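Local coordinates for protein predicted ATPase involved in replication control, Cdc46/Mcm family (Methanopyrus kandleri AV19, PDB 3F8T) that is an archaeal homolog of the MCM replicative helicase, probably binding ATP and single-stranded DNA during DNA replication, at residues A147-H153 with T171-V177. The protein carries 2 engineered substitutions. Residues are numbered along the deposited sequence; the frame is centred on the assembly and turned at random.
Sequences AVRLHGH and TLDALEV
Arg149 makes a side-on salt bridge to Asp173 across two parallel strands, with hydrogen bonds from Arg149 NE to Asp173 OD1 (2.7 Å) and from Arg149 NH2 to Asp173 OD2 (3.1 Å). The Arg149 side chain bends at chi3 (-72°). Thr171 CG2 covers one face of the guanidinium, 3.4 Å from Arg149 CZ. His151 NE2 also donates to Asp173 OD1, at 2.7 Å. It comes on the anti side and Arg149 NE on the syn side, from opposite faces of the carboxylate, so two bonds fix OD1. The two donors would probably favour a charged Asp173.

Three backbone hydrogen bonds join the strands: Leu172 N to Ala147 O, Arg149 N to Leu172 O, and Ala174 N to Arg149 O. Val148 and Leu172 lie on the tight, buried, apolar face, where Val148 CG1 packs 3.9 Å from Ala174 CB. The other face, with Arg149 and Thr171, is polar and partly exposed, though Asp173 is buried. The chain then enters a type I' turn from Leu150 to His153, with His151 and Gly152 at the solvent. His153 ND1 donates a hydrogen bond to Leu150 O at 2.7 Å, and His153 CB touches Val177 CG2.

The contact lies within the OB-fold region. Strand 171-174 runs between strands 145-149 and 160-168, and Val148 and Leu172 pack on Ile121 of strand 118-130.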
loop_
_atom_site.group_PDB
_atom_site.type_symbol
_atom_site.label_atom_id
_atom_site.label_comp_id
_atom_site.label_asym_id
_atom_site.label_seq_id
_atom_site.Cartn_x
_atom_site.Cartn_y
_atom_site.Cartn_z
ATOM N N ALA A 147 1.945 6.604 -18.986
ATOM C CA ALA A 147 1.854 8.065 -18.953
ATOM C C ALA A 147 0.391 8.466 -19.019
ATOM O O ALA A 147 -0.376 7.870 -19.786
ATOM C CB ALA A 147 2.643 8.692 -20.135
ATOM N N VAL A 148 0.018 9.482 -18.235
ATOM C CA VAL A 148 -1.373 9.952 -18.119
ATOM C C VAL A 148 -1.457 11.470 -18.223
ATOM O O VAL A 148 -0.761 12.187 -17.487
ATOM C CB VAL A 148 -2.034 9.505 -16.761
ATOM C CG1 VAL A 148 -3.511 9.864 -16.742
ATOM C CG2 VAL A 148 -1.859 7.991 -16.506
ATOM N N ARG A 149 -2.290 11.958 -19.150
ATOM C CA ARG A 149 -2.660 13.373 -19.213
ATOM C C ARG A 149 -3.885 13.533 -18.337
ATOM O O ARG A 149 -4.904 12.870 -18.560
ATOM C CB ARG A 149 -2.946 13.815 -20.655
ATOM C CG ARG A 149 -1.704 14.128 -21.471
ATOM C CD ARG A 149 -2.077 14.682 -22.862
ATOM N NE ARG A 149 -2.619 13.625 -23.711
ATOM C CZ ARG A 149 -1.905 12.887 -24.557
ATOM N NH1 ARG A 149 -0.600 13.095 -24.698
ATOM N NH2 ARG A 149 -2.497 11.930 -25.256
ATOM N N LEU A 150 -3.771 14.392 -17.325
ATOM C CA LEU A 150 -4.750 14.416 -16.233
ATOM C C LEU A 150 -6.008 15.232 -16.505
ATOM O O LEU A 150 -7.061 14.935 -15.945
ATOM C CB LEU A 150 -4.100 14.846 -14.914
ATOM C CG LEU A 150 -3.068 13.867 -14.330
ATOM C CD1 LEU A 150 -2.270 14.543 -13.234
ATOM C CD2 LEU A 150 -3.743 12.601 -13.805
ATOM N N HIS A 151 -5.894 16.273 -17.329
ATOM C CA HIS A 151 -7.067 17.091 -17.688
ATOM C C HIS A 151 -7.844 17.573 -16.457
ATOM O O HIS A 151 -9.068 17.434 -16.387
ATOM C CB HIS A 151 -7.998 16.318 -18.638
ATOM C CG HIS A 151 -7.329 15.854 -19.895
ATOM N ND1 HIS A 151 -6.817 16.727 -20.834
ATOM C CD2 HIS A 151 -7.079 14.608 -20.365
ATOM C CE1 HIS A 151 -6.280 16.037 -21.826
ATOM N NE2 HIS A 151 -6.429 14.748 -21.565
ATOM N N GLY A 152 -7.134 18.127 -15.478
ATOM C CA GLY A 152 -7.780 18.690 -14.286
ATOM C C GLY A 152 -8.048 17.713 -13.160
ATOM O O GLY A 152 -8.405 18.120 -12.045
ATOM N N HIS A 153 -7.893 16.418 -13.436
ATOM C CA HIS A 153 -8.120 15.395 -12.417
ATOM C C HIS A 153 -6.930 15.310 -11.487
ATOM O O HIS A 153 -5.783 15.348 -11.928
ATOM C CB HIS A 153 -8.409 14.041 -13.046
ATOM C CG HIS A 153 -9.637 14.030 -13.893
ATOM N ND1 HIS A 153 -9.602 14.255 -15.250
ATOM C CD2 HIS A 153 -10.938 13.836 -13.575
ATOM C CE1 HIS A 153 -10.829 14.193 -15.736
ATOM N NE2 HIS A 153 -11.659 13.940 -14.740
ATOM N N THR A 171 -0.354 7.241 -24.417
ATOM C CA THR A 171 -0.759 8.065 -23.269
ATOM C C THR A 171 -2.259 7.890 -22.993
ATOM O O THR A 171 -3.082 7.890 -23.919
ATOM C CB THR A 171 -0.431 9.573 -23.480
ATOM O OG1 THR A 171 0.994 9.755 -23.560
ATOM C CG2 THR A 171 -0.969 10.436 -22.331
ATOM N N LEU A 172 -2.607 7.747 -21.715
ATOM C CA LEU A 172 -3.997 7.662 -21.317
ATOM C C LEU A 172 -4.503 9.064 -21.036
ATOM O O LEU A 172 -3.967 9.754 -20.164
ATOM C CB LEU A 172 -4.151 6.773 -20.065
ATOM C CG LEU A 172 -5.588 6.499 -19.600
ATOM C CD1 LEU A 172 -6.304 5.609 -20.622
ATOM C CD2 LEU A 172 -5.604 5.849 -18.237
ATOM N N ASP A 173 -5.515 9.495 -21.790
ATOM C CA ASP A 173 -6.193 10.748 -21.510
ATOM C C ASP A 173 -7.281 10.495 -20.482
ATOM O O ASP A 173 -8.326 9.938 -20.795
ATOM C CB ASP A 173 -6.790 11.353 -22.794
ATOM C CG ASP A 173 -5.737 12.035 -23.643
ATOM O OD1 ASP A 173 -5.149 13.025 -23.155
ATOM O OD2 ASP A 173 -5.503 11.597 -24.789
ATOM N N ALA A 174 -7.029 10.926 -19.256
ATOM C CA ALA A 174 -7.906 10.640 -18.139
ATOM C C ALA A 174 -9.277 11.299 -18.295
ATOM O O ALA A 174 -9.378 12.487 -18.645
ATOM C CB ALA A 174 -7.227 11.064 -16.813
ATOM N N LEU A 175 -10.318 10.510 -18.044
ATOM C CA LEU A 175 -11.700 10.997 -17.951
ATOM C C LEU A 175 -12.162 11.073 -16.497
ATOM O O LEU A 175 -12.914 11.966 -16.120
ATOM C CB LEU A 175 -12.638 10.069 -18.726
ATOM C CG LEU A 175 -12.498 10.088 -20.249
ATOM C CD1 LEU A 175 -13.212 8.878 -20.836
ATOM C CD2 LEU A 175 -13.038 11.397 -20.855
ATOM N N GLU A 176 -11.726 10.107 -15.692
ATOM C CA GLU A 176 -11.971 10.142 -14.246
ATOM C C GLU A 176 -10.896 9.376 -13.479
ATOM O O GLU A 176 -10.244 8.485 -14.024
ATOM C CB GLU A 176 -13.376 9.648 -13.846
ATOM C CG GLU A 176 -13.998 8.553 -14.689
ATOM C CD GLU A 176 -15.456 8.259 -14.287
ATOM O OE1 GLU A 176 -15.697 7.918 -13.104
ATOM O OE2 GLU A 176 -16.361 8.358 -15.151
ATOM N N VAL A 177 -10.739 9.746 -12.209
ATOM C CA VAL A 177 -9.727 9.178 -11.322
ATOM C C VAL A 177 -10.453 8.756 -10.048
ATOM O O VAL A 177 -11.189 9.561 -9.472
ATOM C CB VAL A 177 -8.608 10.208 -11.004
ATOM C CG1 VAL A 177 -7.695 9.704 -9.875
ATOM C CG2 VAL A 177 -7.784 10.506 -12.248
#